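Sialidase B (Streptococcus pneumoniae serotype 4, PDB 4XJU) hydrolyses α-(2→3)-, α-(2→6)- and α-(2→8)-glycosidic linkages of terminal sialic acids in oligosaccharides, glycoproteins and glycolipids. Local coordinates at residues Tyr205-Thr210 / Tyr613-Ile618; Ser222-Tyr227 / Phe287-Ile292; Gly545-Ser550 / Asn576-Arg581. The protein carries 1 engineered substitution. All blocks are in the same frame, centred on the assembly; numbering follows the deposited sequence. Where two conformers were deposited one is given.

Contact 1 (Tyr205-Thr210 / Tyr613-Ile618); sequences YFRIPT and YAYSAI. With 19D ((1R,2R,3R,4R,5R,7R)-2-(acetylamino)-7-[(1R)-1,2-dihydroxyethyl]-4-fluoro-3-hydroxy-6,8-dioxabicyclo[3.2.1]octane-5-carboxylic acid), chain G.
Y615 packs against P209, I208 and R207 in turn, from its CB to its ring, and carries its hydroxyl to the bound sugar acid 19D. With chi1 at -77°, CG lies anti to the carbonyl carbon, and this sends the ring along the I208 side chain. At the root, Y615 CB packs on the pyrrolidine of P209, 4.2 Å from P209 CD. Farther out, Y615 CD2 and CE2 form the margin that I208 touches, with I208 CD1 3.5 Å from Y615 CD2; a branched aliphatic residue suits this place, lying alongside the ring and pointing the same way. CD1 and CE1 meet R207 instead. R207 NH2 sits over one face, displaced toward the rim and 3.2 Å from Y615 CE1. The guanidinium stands almost perpendicular to the ring, the planes 89° apart, so the edge of the guanidinium, not its flat side, faces the ring. R207 CZ is 4.7 Å from the Y615 ring centroid and 18° off the normal, a cation-pi contact. Bends in the R207 chain at chi2 and chi3 swing the group over the ring, and a salt bridge from NE to E631 holds its rear. Both terminal nitrogens converge on one carboxylate oxygen: NH1 and NH2 of R207 donate to 19D O1B at 3.0 and 3.1 Å. At the tip, Y615 OH lies 3.0 Å from 19D O6 and is hydrogen-bonded to E503. Beyond the ring, a water donates to both P209 O and S616 O, and the small A617 lets the chains close in, its CB 3.5 Å from T210 C. R207, R519 and R581 surround the 19D acid group as in the sialidase arginine triad, next to the tyrosine-glutamate pair Y615 and E503; by similarity, R207 binds substrate and Y615 is the nucleophile.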
loop_
_atom_site.group_PDB
_atom_site.type_symbol
_atom_site.label_atom_id
_atom_site.label_comp_id
_atom_site.label_asym_id
_atom_site.label_seq_id
_atom_site.Cartn_x
_atom_site.Cartn_y
_atom_site.Cartn_z
ATOM N N TYR A 205 -1.040 1.337 -8.502
ATOM C CA TYR A 205 -1.144 1.513 -7.041
ATOM C C TYR A 205 -0.879 0.227 -6.287
ATOM O O TYR A 205 -1.113 -0.863 -6.811
ATOM C CB TYR A 205 -2.545 2.045 -6.675
ATOM C CG TYR A 205 -2.903 3.211 -7.552
ATOM C CD1 TYR A 205 -2.389 4.469 -7.289
ATOM C CD2 TYR A 205 -3.674 3.042 -8.682
ATOM C CE1 TYR A 205 -2.668 5.546 -8.112
ATOM C CE2 TYR A 205 -3.974 4.122 -9.515
ATOM C CZ TYR A 205 -3.457 5.363 -9.221
ATOM O OH TYR A 205 -3.734 6.430 -10.046
ATOM N N PHE A 206 -0.391 0.364 -5.055
ATOM C CA PHE A 206 -0.085 -0.787 -4.205
ATOM C C PHE A 206 -0.469 -0.482 -2.773
ATOM O O PHE A 206 -0.338 0.658 -2.322
ATOM C CB PHE A 206 1.412 -1.125 -4.282
ATOM C CG PHE A 206 1.870 -1.466 -5.668
ATOM C CD1 PHE A 206 1.716 -2.750 -6.166
ATOM C CD2 PHE A 206 2.422 -0.491 -6.485
ATOM C CE1 PHE A 206 2.113 -3.062 -7.462
ATOM C CE2 PHE A 206 2.824 -0.794 -7.774
ATOM C CZ PHE A 206 2.668 -2.084 -8.264
ATOM N N ARG A 207 -0.953 -1.496 -2.064
ATOM C CA ARG A 207 -1.249 -1.368 -0.646
ATOM C C ARG A 207 -1.041 -2.721 0.014
ATOM O O ARG A 207 -0.936 -3.745 -0.663
ATOM C CB ARG A 207 -2.703 -0.895 -0.419
ATOM C CG ARG A 207 -2.948 0.633 -0.510
ATOM C CD ARG A 207 -4.101 1.071 0.413
ATOM N NE ARG A 207 -3.838 0.723 1.813
ATOM C CZ ARG A 207 -4.745 0.774 2.787
ATOM N NH1 ARG A 207 -5.988 1.187 2.532
ATOM N NH2 ARG A 207 -4.405 0.422 4.024
ATOM N N ILE A 208 -0.999 -2.711 1.342
ATOM C CA ILE A 208 -0.961 -3.938 2.140
ATOM C C ILE A 208 0.322 -4.772 1.925
ATOM O O ILE A 208 0.262 -5.932 1.515
ATOM C CB ILE A 208 -2.213 -4.823 1.906
ATOM C CG1 ILE A 208 -3.483 -3.972 1.703
ATOM C CG2 ILE A 208 -2.413 -5.763 3.078
ATOM C CD1 ILE A 208 -3.801 -3.005 2.859
ATOM N N PRO A 209 1.488 -4.187 2.238
ATOM C CA PRO A 209 2.762 -4.901 2.073
ATOM C C PRO A 209 2.953 -6.002 3.109
ATOM O O PRO A 209 2.463 -5.893 4.233
ATOM C CB PRO A 209 3.805 -3.810 2.323
ATOM C CG PRO A 209 3.125 -2.848 3.271
ATOM C CD PRO A 209 1.674 -2.842 2.820
ATOM N N THR A 210 3.673 -7.055 2.721
ATOM C CA THR A 210 4.112 -8.081 3.662
ATOM C C THR A 210 5.602 -8.366 3.421
ATOM O O THR A 210 6.122 -8.082 2.346
ATOM C CB THR A 210 3.341 -9.384 3.484
ATOM O OG1 THR A 210 3.859 -10.080 2.342
ATOM C CG2 THR A 210 1.830 -9.127 3.307
ATOM N N TYR A 613 2.390 7.390 7.542
ATOM C CA TYR A 613 2.861 6.032 7.788
ATOM C C TYR A 613 1.657 5.174 8.105
ATOM O O TYR A 613 0.953 5.421 9.090
ATOM C CB TYR A 613 3.822 6.021 8.982
ATOM C CG TYR A 613 4.576 4.712 9.163
ATOM C CD1 TYR A 613 4.055 3.669 9.936
ATOM C CD2 TYR A 613 5.828 4.533 8.586
ATOM C CE1 TYR A 613 4.775 2.468 10.114
ATOM C CE2 TYR A 613 6.537 3.350 8.746
ATOM C CZ TYR A 613 6.018 2.331 9.512
ATOM O OH TYR A 613 6.758 1.170 9.659
ATOM N N ALA A 614 1.380 4.179 7.272
ATOM C CA ALA A 614 0.159 3.396 7.466
ATOM C C ALA A 614 0.437 1.915 7.668
ATOM O O ALA A 614 1.099 1.533 8.640
ATOM C CB ALA A 614 -0.822 3.629 6.325
ATOM N N TYR A 615 -0.062 1.067 6.780
ATOM C CA TYR A 615 0.224 -0.363 6.929
ATOM C C TYR A 615 1.711 -0.605 6.719
ATOM O O TYR A 615 2.376 0.139 5.992
ATOM C CB TYR A 615 -0.579 -1.217 5.941
ATOM C CG TYR A 615 -2.036 -1.438 6.292
ATOM C CD1 TYR A 615 -2.837 -0.399 6.746
ATOM C CD2 TYR A 615 -2.626 -2.677 6.113
ATOM C CE1 TYR A 615 -4.192 -0.606 7.045
ATOM C CE2 TYR A 615 -3.968 -2.890 6.394
ATOM C CZ TYR A 615 -4.744 -1.857 6.852
ATOM O OH TYR A 615 -6.070 -2.097 7.122
ATOM N N SER A 616 2.234 -1.655 7.342
ATOM C CA SER A 616 3.667 -1.923 7.284
ATOM C C SER A 616 3.957 -3.400 7.414
ATOM O O SER A 616 3.107 -4.180 7.852
ATOM C CB SER A 616 4.394 -1.175 8.396
ATOM O OG SER A 616 3.934 -1.597 9.670
ATOM N N ALA A 617 5.175 -3.767 7.030
ATOM C CA ALA A 617 5.675 -5.121 7.146
ATOM C C ALA A 617 7.087 -4.999 7.683
ATOM O O ALA A 617 7.839 -4.134 7.254
ATOM C CB ALA A 617 5.709 -5.776 5.781
ATOM N N ILE A 618 7.459 -5.860 8.620
ATOM C CA ILE A 618 8.827 -5.858 9.097
ATOM C C ILE A 618 9.360 -7.270 9.141
ATOM O O ILE A 618 8.610 -8.223 9.381
ATOM C CB ILE A 618 8.995 -5.185 10.470
ATOM C CG1 ILE A 618 7.972 -5.710 11.466
ATOM C CG2 ILE A 618 8.894 -3.654 10.351
ATOM C CD1 ILE A 618 8.237 -5.197 12.861
HETATM C C1 19D G . -7.926 0.128 5.886
HETATM O O1A 19D G . -8.292 0.295 7.089
HETATM O O1B 19D G . -7.149 0.890 5.288
HETATM C C2 19D G . -8.499 -1.069 5.174
HETATM C C3 19D G . -7.577 -1.706 4.106
HETATM C C4 19D G . -7.805 -3.264 4.018
HETATM O O4 19D G . -7.308 -3.716 2.756
HETATM C C5 19D G . -9.390 -3.585 4.155
HETATM N N5 19D G . -9.603 -5.024 4.067
HETATM C C6 19D G . -9.932 -2.827 5.382
HETATM O O6 19D G . -8.914 -2.102 6.075
HETATM C C7 19D G . -10.719 -1.625 4.866
HETATM O O7 19D G . -9.710 -0.615 4.571
HETATM C C8 19D G . -11.870 -1.098 5.750
HETATM O O8 19D G . -11.481 -0.704 7.078
HETATM C C9 19D G . -12.986 -2.132 5.873
HETATM O O9 19D G . -12.650 -3.167 6.798
HETATM C C10 19D G . -10.729 -5.478 3.519
HETATM O O10 19D G . -11.595 -4.723 3.085
HETATM C C11 19D G . -10.863 -6.961 3.463
HETATM F F1 19D G . -7.669 -1.136 3.165
HETATM O O HOH W 1 2.597 -6.705 6.945
#

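Contact 2 (Ser222-Tyr227 / Phe287-Ile292); sequences SIDARY and FIDSSI. With 19D ((1R,2R,3R,4R,5R,7R)-2-(acetylamino)-7-[(1R)-1,2-dihydroxyethyl]-4-fluoro-3-hydroxy-6,8-dioxabicyclo[3.2.1]octane-5-carboxylic acid), chain G.
D224 reaches over to D289, whose backbone N donates to the syn lone pair of D224 OD1 at 3.1 Å; a water donating to the same oxygen accepts in turn from S290 OG. The other oxygen belongs to R226, which grips it side-on in a salt bridge, NH2 and NE of R226 lying 2.9 and 3.0 Å from D224 OD2. Fixed in this way, R226 NH2 also donates to 19D O4 at 2.9 Å. The ligand hydroxyl O4 in turn donates a hydrogen bond to D289 OD1, while 19D N5 donates to D289 OD2 at 2.8 Å, so one aspartate reads both hydroxyl and acetamido group. R226, flanked by two carboxylates, would be expected to ease the repulsion between D224 and D289. Around this network, I288 lays CG1 3.3 Å from D224 OD2 and turns CD1 toward R226 NH2, an apolar wall beside the ion pair. Farther along, the OG atoms of S222 and S290 lie 2.9 Å apart; S222 OG is hydrogen-bonded to T210 OG1, and I292 CD1 covers it. The contact joins two successive sheets of the sialidase beta-propeller through side chains, and its R226 and D289 end lines the pocket holding 19D.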
loop_
_atom_site.group_PDB
_atom_site.type_symbol
_atom_site.label_atom_id
_atom_site.label_comp_id
_atom_site.label_asym_id
_atom_site.label_seq_id
_atom_site.Cartn_x
_atom_site.Cartn_y
_atom_site.Cartn_z
ATOM N N SER A 222 4.875 -9.873 -0.337
ATOM C CA SER A 222 3.639 -9.849 -1.101
ATOM C C SER A 222 2.944 -8.496 -0.930
ATOM O O SER A 222 3.313 -7.692 -0.062
ATOM C CB SER A 222 2.702 -11.011 -0.731
ATOM O OG SER A 222 2.296 -10.968 0.624
ATOM N N ILE A 223 1.957 -8.237 -1.779
ATOM C CA ILE A 223 1.298 -6.937 -1.803
ATOM C C ILE A 223 -0.010 -7.014 -2.584
ATOM O O ILE A 223 -0.191 -7.887 -3.444
ATOM C CB ILE A 223 2.227 -5.889 -2.441
ATOM C CG1 ILE A 223 1.813 -4.471 -2.032
ATOM C CG2 ILE A 223 2.260 -6.067 -3.965
ATOM C CD1 ILE A 223 2.962 -3.546 -1.804
ATOM N N ASP A 224 -0.925 -6.097 -2.281
ATOM C CA ASP A 224 -2.082 -5.886 -3.129
ATOM C C ASP A 224 -1.613 -5.047 -4.304
ATOM O O ASP A 224 -1.197 -3.899 -4.115
ATOM C CB ASP A 224 -3.147 -5.047 -2.407
ATOM C CG ASP A 224 -4.012 -5.845 -1.443
ATOM O OD1 ASP A 224 -3.591 -6.901 -0.902
ATOM O OD2 ASP A 224 -5.143 -5.369 -1.208
ATOM N N ALA A 225 -1.696 -5.590 -5.513
ATOM C CA ALA A 225 -1.549 -4.756 -6.709
ATOM C C ALA A 225 -2.936 -4.192 -7.051
ATOM O O ALA A 225 -3.801 -4.916 -7.548
ATOM C CB ALA A 225 -0.975 -5.567 -7.878
ATOM N N ARG A 226 -3.165 -2.908 -6.735
ATOM C CA ARG A 226 -4.496 -2.306 -6.852
ATOM C C ARG A 226 -4.622 -1.474 -8.122
ATOM O O ARG A 226 -3.918 -0.480 -8.302
ATOM C CB ARG A 226 -4.822 -1.469 -5.598
ATOM C CG ARG A 226 -4.840 -2.299 -4.304
ATOM C CD ARG A 226 -5.599 -1.613 -3.172
ATOM N NE ARG A 226 -5.717 -2.498 -2.002
ATOM C CZ ARG A 226 -6.334 -2.180 -0.866
ATOM N NH1 ARG A 226 -6.906 -0.993 -0.717
ATOM N NH2 ARG A 226 -6.375 -3.063 0.123
ATOM N N TYR A 227 -5.531 -1.882 -8.996
ATOM C CA TYR A 227 -5.597 -1.288 -10.322
ATOM C C TYR A 227 -6.493 -0.069 -10.348
ATOM O O TYR A 227 -6.173 0.928 -11.006
ATOM C CB TYR A 227 -6.032 -2.341 -11.370
ATOM C CG TYR A 227 -4.991 -3.416 -11.517
ATOM C CD1 TYR A 227 -4.951 -4.484 -10.631
ATOM C CD2 TYR A 227 -4.005 -3.330 -12.496
ATOM C CE1 TYR A 227 -3.961 -5.453 -10.722
ATOM C CE2 TYR A 227 -3.024 -4.303 -12.607
ATOM C CZ TYR A 227 -3.009 -5.358 -11.706
ATOM O OH TYR A 227 -2.026 -6.322 -11.785
ATOM N N PHE A 287 -8.649 -10.066 -5.312
ATOM C CA PHE A 287 -8.039 -10.565 -4.078
ATOM C C PHE A 287 -7.627 -9.374 -3.214
ATOM O O PHE A 287 -7.384 -8.291 -3.721
ATOM C CB PHE A 287 -6.796 -11.407 -4.411
ATOM C CG PHE A 287 -7.076 -12.552 -5.338
ATOM C CD1 PHE A 287 -7.475 -13.781 -4.843
ATOM C CD2 PHE A 287 -6.942 -12.400 -6.711
ATOM C CE1 PHE A 287 -7.732 -14.844 -5.708
ATOM C CE2 PHE A 287 -7.197 -13.453 -7.578
ATOM C CZ PHE A 287 -7.585 -14.674 -7.078
ATOM N N ILE A 288 -7.533 -9.561 -1.903
ATOM C CA ILE A 288 -7.177 -8.448 -1.023
ATOM C C ILE A 288 -6.667 -8.982 0.307
ATOM O O ILE A 288 -7.181 -9.984 0.790
ATOM C CB ILE A 288 -8.392 -7.481 -0.828
ATOM C CG1 ILE A 288 -8.060 -6.335 0.123
ATOM C CG2 ILE A 288 -9.644 -8.229 -0.350
ATOM C CD1 ILE A 288 -9.125 -5.256 0.096
ATOM N N ASP A 289 -5.651 -8.324 0.866
ATOM C CA ASP A 289 -5.060 -8.665 2.170
ATOM C C ASP A 289 -4.395 -10.043 2.195
ATOM O O ASP A 289 -5.019 -11.028 2.579
ATOM C CB ASP A 289 -6.102 -8.582 3.294
ATOM C CG ASP A 289 -6.589 -7.175 3.537
ATOM O OD1 ASP A 289 -5.991 -6.235 2.983
ATOM O OD2 ASP A 289 -7.584 -7.008 4.285
ATOM N N SER A 290 -3.122 -10.094 1.814
ATOM C CA SER A 290 -2.381 -11.353 1.770
ATOM C C SER A 290 -1.518 -11.551 3.011
ATOM O O SER A 290 -1.267 -10.617 3.780
ATOM C CB SER A 290 -1.492 -11.429 0.519
ATOM O OG SER A 290 -0.539 -10.374 0.477
ATOM N N SER A 291 -1.033 -12.774 3.190
ATOM C CA SER A 291 -0.252 -13.118 4.368
ATOM C C SER A 291 0.561 -14.352 4.000
ATOM O O SER A 291 0.050 -15.228 3.293
ATOM C CB SER A 291 -1.199 -13.409 5.534
ATOM O OG SER A 291 -0.479 -13.605 6.729
ATOM N N ILE A 292 1.803 -14.416 4.482
ATOM C CA ILE A 292 2.778 -15.431 4.063
ATOM C C ILE A 292 3.292 -16.211 5.267
ATOM O O ILE A 292 3.412 -15.662 6.366
ATOM C CB ILE A 292 4.042 -14.768 3.443
ATOM C CG1 ILE A 292 3.713 -13.932 2.220
ATOM C CG2 ILE A 292 5.117 -15.806 3.048
ATOM C CD1 ILE A 292 4.950 -13.147 1.756
HETATM C C1 19D G . -7.926 0.128 5.886
HETATM O O1A 19D G . -8.292 0.295 7.089
HETATM O O1B 19D G . -7.149 0.890 5.288
HETATM C C2 19D G . -8.499 -1.069 5.174
HETATM C C3 19D G . -7.577 -1.706 4.106
HETATM C C4 19D G . -7.805 -3.264 4.018
HETATM O O4 19D G . -7.308 -3.716 2.756
HETATM C C5 19D G . -9.390 -3.585 4.155
HETATM N N5 19D G . -9.603 -5.024 4.067
HETATM C C6 19D G . -9.932 -2.827 5.382
HETATM O O6 19D G . -8.914 -2.102 6.075
HETATM C C7 19D G . -10.719 -1.625 4.866
HETATM O O7 19D G . -9.710 -0.615 4.571
HETATM C C8 19D G . -11.870 -1.098 5.750
HETATM O O8 19D G . -11.481 -0.704 7.078
HETATM C C9 19D G . -12.986 -2.132 5.873
HETATM O O9 19D G . -12.650 -3.167 6.798
HETATM C C10 19D G . -10.729 -5.478 3.519
HETATM O O10 19D G . -11.595 -4.723 3.085
HETATM C C11 19D G . -10.863 -6.961 3.463
HETATM F F1 19D G . -7.669 -1.136 3.165
HETATM O O HOH W 2 -1.500 -7.977 0.453
#

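Contact 3 (Gly545-Ser550 / Asn576-Arg581); sequences GIQQTS and NSRSGR. With 19D ((1R,2R,3R,4R,5R,7R)-2-(acetylamino)-7-[(1R)-1,2-dihydroxyethyl]-4-fluoro-3-hydroxy-6,8-dioxabicyclo[3.2.1]octane-5-carboxylic acid), chain G.
The carbonyl oxygen of Q547 receives the backbone N of S577 at 2.8 Å, and the CA-H of N576 leans on the same oxygen in a weaker contact. The neighbouring bond runs the other way: Q547 N donates to N576 OD1 at 2.9 Å and 173°, almost straight, though it meets the amide oxygen from well above the carbonyl plane. Asparagine suits the place because its side chain accepts here while ND2 donates to Q585; CG anti to the backbone N (chi1 -169°) carries the amide to Q547. Both backbone groups of Q547 are thereby used without any regular strand pairing. Its side chain crosses that of R578 obliquely, amide and guanidinium planes 68° apart. The two side chains touch along their stems, Q547 CG being 3.2 Å from R578 NE. Q547 OE1 lies 3.2 Å from R578 NE, but the angle is too poor for a hydrogen bond. On the other flank, T549 pushes its methyl against the turn, CG2 3.6 Å from G580 N, and its hydroxyl bonds to G552 instead. Serine is apt at 577: its OG accepts from S579 N, an ST turn, and from G580 N, an ST motif, bending the chain just before R581. A water accepting from S550 N and donating to R578 O bridges the outer end. From this loop the extended R581 delivers NH1 to 19D O1B at 2.9 Å and NH2 to 19D O1A at 3.0 Å, edge-on and nearly straight. Such pairing of a planar cation with both carboxylate oxygens implies recognition of the sugar's acid group, consistent with the substrate-binding role inferred for R581.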
loop_
_atom_site.group_PDB
_atom_site.type_symbol
_atom_site.label_atom_id
_atom_site.label_comp_id
_atom_site.label_asym_id
_atom_site.label_seq_id
_atom_site.Cartn_x
_atom_site.Cartn_y
_atom_site.Cartn_z
ATOM N N GLY A 545 1.615 3.774 25.745
ATOM C CA GLY A 545 2.856 4.296 25.209
ATOM C C GLY A 545 2.839 4.430 23.704
ATOM O O GLY A 545 3.734 5.051 23.123
ATOM N N ILE A 546 1.830 3.835 23.069
ATOM C CA ILE A 546 1.623 4.010 21.635
ATOM C C ILE A 546 0.171 4.429 21.425
ATOM O O ILE A 546 -0.738 3.874 22.039
ATOM C CB ILE A 546 1.912 2.722 20.824
ATOM C CG1 ILE A 546 3.323 2.198 21.112
ATOM C CG2 ILE A 546 1.730 2.985 19.317
ATOM C CD1 ILE A 546 3.539 0.748 20.676
ATOM N N GLN A 547 -0.040 5.423 20.574
ATOM C CA GLN A 547 -1.389 5.871 20.263
ATOM C C GLN A 547 -1.755 5.526 18.831
ATOM O O GLN A 547 -0.930 5.633 17.933
ATOM C CB GLN A 547 -1.503 7.381 20.510
ATOM C CG GLN A 547 -1.599 7.737 21.990
ATOM C CD GLN A 547 -0.832 8.991 22.350
ATOM O OE1 GLN A 547 -0.990 10.035 21.717
ATOM N NE2 GLN A 547 0.012 8.895 23.377
ATOM N N GLN A 548 -3.000 5.105 18.629
ATOM C CA GLN A 548 -3.531 4.970 17.286
ATOM C C GLN A 548 -4.801 5.800 17.210
ATOM O O GLN A 548 -5.274 6.336 18.216
ATOM C CB GLN A 548 -3.814 3.496 16.951
ATOM C CG GLN A 548 -2.558 2.672 16.603
ATOM C CD GLN A 548 -2.886 1.453 15.766
ATOM O OE1 GLN A 548 -4.053 1.072 15.647
ATOM N NE2 GLN A 548 -1.863 0.845 15.156
ATOM N N THR A 549 -5.349 5.914 16.016
ATOM C CA THR A 549 -6.609 6.610 15.836
ATOM C C THR A 549 -7.742 5.719 16.310
ATOM O O THR A 549 -7.528 4.543 16.588
ATOM C CB THR A 549 -6.833 6.916 14.368
ATOM O OG1 THR A 549 -6.828 5.686 13.640
ATOM C CG2 THR A 549 -5.732 7.834 13.834
ATOM N N SER A 550 -8.955 6.271 16.361
ATOM C CA SER A 550 -10.140 5.501 16.727
ATOM C C SER A 550 -10.373 4.301 15.808
ATOM O O SER A 550 -10.841 3.247 16.246
ATOM C CB SER A 550 -11.381 6.406 16.722
ATOM O OG SER A 550 -11.548 6.994 15.443
ATOM N N ASN A 576 2.251 6.101 15.222
ATOM C CA ASN A 576 2.045 6.484 16.618
ATOM C C ASN A 576 1.440 7.883 16.626
ATOM O O ASN A 576 2.154 8.898 16.613
ATOM C CB ASN A 576 3.365 6.432 17.395
ATOM C CG ASN A 576 3.168 6.553 18.900
ATOM O OD1 ASN A 576 2.085 6.909 19.380
ATOM N ND2 ASN A 576 4.224 6.255 19.655
ATOM N N SER A 577 0.111 7.925 16.607
ATOM C CA SER A 577 -0.630 9.176 16.429
ATOM C C SER A 577 -2.093 8.947 16.755
ATOM O O SER A 577 -2.662 7.915 16.378
ATOM C CB SER A 577 -0.504 9.673 14.984
ATOM O OG SER A 577 -1.365 10.784 14.744
ATOM N N ARG A 578 -2.701 9.903 17.456
ATOM C CA ARG A 578 -4.129 9.841 17.762
ATOM C C ARG A 578 -4.946 10.472 16.650
ATOM O O ARG A 578 -6.171 10.386 16.648
ATOM C CB ARG A 578 -4.434 10.605 19.068
ATOM C CG ARG A 578 -3.715 10.083 20.283
ATOM C CD ARG A 578 -4.148 10.742 21.600
ATOM N NE ARG A 578 -3.994 9.801 22.716
ATOM C CZ ARG A 578 -4.433 9.991 23.958
ATOM N NH1 ARG A 578 -5.076 11.105 24.283
ATOM N NH2 ARG A 578 -4.231 9.053 24.878
ATOM N N SER A 579 -4.257 11.102 15.704
ATOM C CA SER A 579 -4.904 11.974 14.734
ATOM C C SER A 579 -5.051 11.352 13.338
ATOM O O SER A 579 -6.124 11.408 12.729
ATOM C CB SER A 579 -4.153 13.308 14.646
ATOM O OG SER A 579 -4.070 13.931 15.917
ATOM N N GLY A 580 -3.978 10.761 12.829
ATOM C CA GLY A 580 -4.016 10.166 11.499
ATOM C C GLY A 580 -3.045 9.010 11.360
ATOM O O GLY A 580 -2.455 8.573 12.357
ATOM N N ARG A 581 -2.888 8.492 10.145
ATOM C CA ARG A 581 -1.878 7.458 9.901
ATOM C C ARG A 581 -0.591 8.167 9.556
ATOM O O ARG A 581 -0.284 8.397 8.382
ATOM C CB ARG A 581 -2.319 6.509 8.778
ATOM C CG ARG A 581 -3.571 5.708 9.183
ATOM C CD ARG A 581 -3.975 4.668 8.174
ATOM N NE ARG A 581 -4.888 3.696 8.783
ATOM C CZ ARG A 581 -5.627 2.832 8.102
ATOM N NH1 ARG A 581 -5.565 2.817 6.777
ATOM N NH2 ARG A 581 -6.412 1.986 8.749
HETATM C C1 19D G . -7.926 0.128 5.886
HETATM O O1A 19D G . -8.292 0.295 7.089
HETATM O O1B 19D G . -7.149 0.890 5.288
HETATM C C2 19D G . -8.499 -1.069 5.174
HETATM C C3 19D G . -7.577 -1.706 4.106
HETATM C C4 19D G . -7.805 -3.264 4.018
HETATM O O4 19D G . -7.308 -3.716 2.756
HETATM C C5 19D G . -9.390 -3.585 4.155
HETATM N N5 19D G . -9.603 -5.024 4.067
HETATM C C6 19D G . -9.932 -2.827 5.382
HETATM O O6 19D G . -8.914 -2.102 6.075
HETATM C C7 19D G . -10.719 -1.625 4.866
HETATM O O7 19D G . -9.710 -0.615 4.571
HETATM C C8 19D G . -11.870 -1.098 5.750
HETATM O O8 19D G . -11.481 -0.704 7.078
HETATM C C9 19D G . -12.986 -2.132 5.873
HETATM O O9 19D G . -12.650 -3.167 6.798
HETATM C C10 19D G . -10.729 -5.478 3.519
HETATM O O10 19D G . -11.595 -4.723 3.085
HETATM C C11 19D G . -10.863 -6.961 3.463
HETATM F F1 19D G . -7.669 -1.136 3.165
HETATM O O HOH W 3 -8.939 9.065 16.250
#

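Overall arrangement
After the N-terminal lectin-like domain, the chain enters the propeller at 205-210, the opening half of contact 1, whose other half, 613-618, comes some four hundred residues later. That long loop encloses both other contacts. Contact 2 closes first, a loop of about sixty residues joining the sheet of strand 219-226 to the one containing strand 286-294; contact 3 follows in series, linking the loop before strand 556-560 to the loop after strand 567-575. Contact 1 brings the first propeller sheet against the last, strand 205-213 beside strand 616-620, and so closes the ring. Its centre lies about 9 Å from that of contact 2 and about 17 Å from that of contact 3, and all three reach 19D.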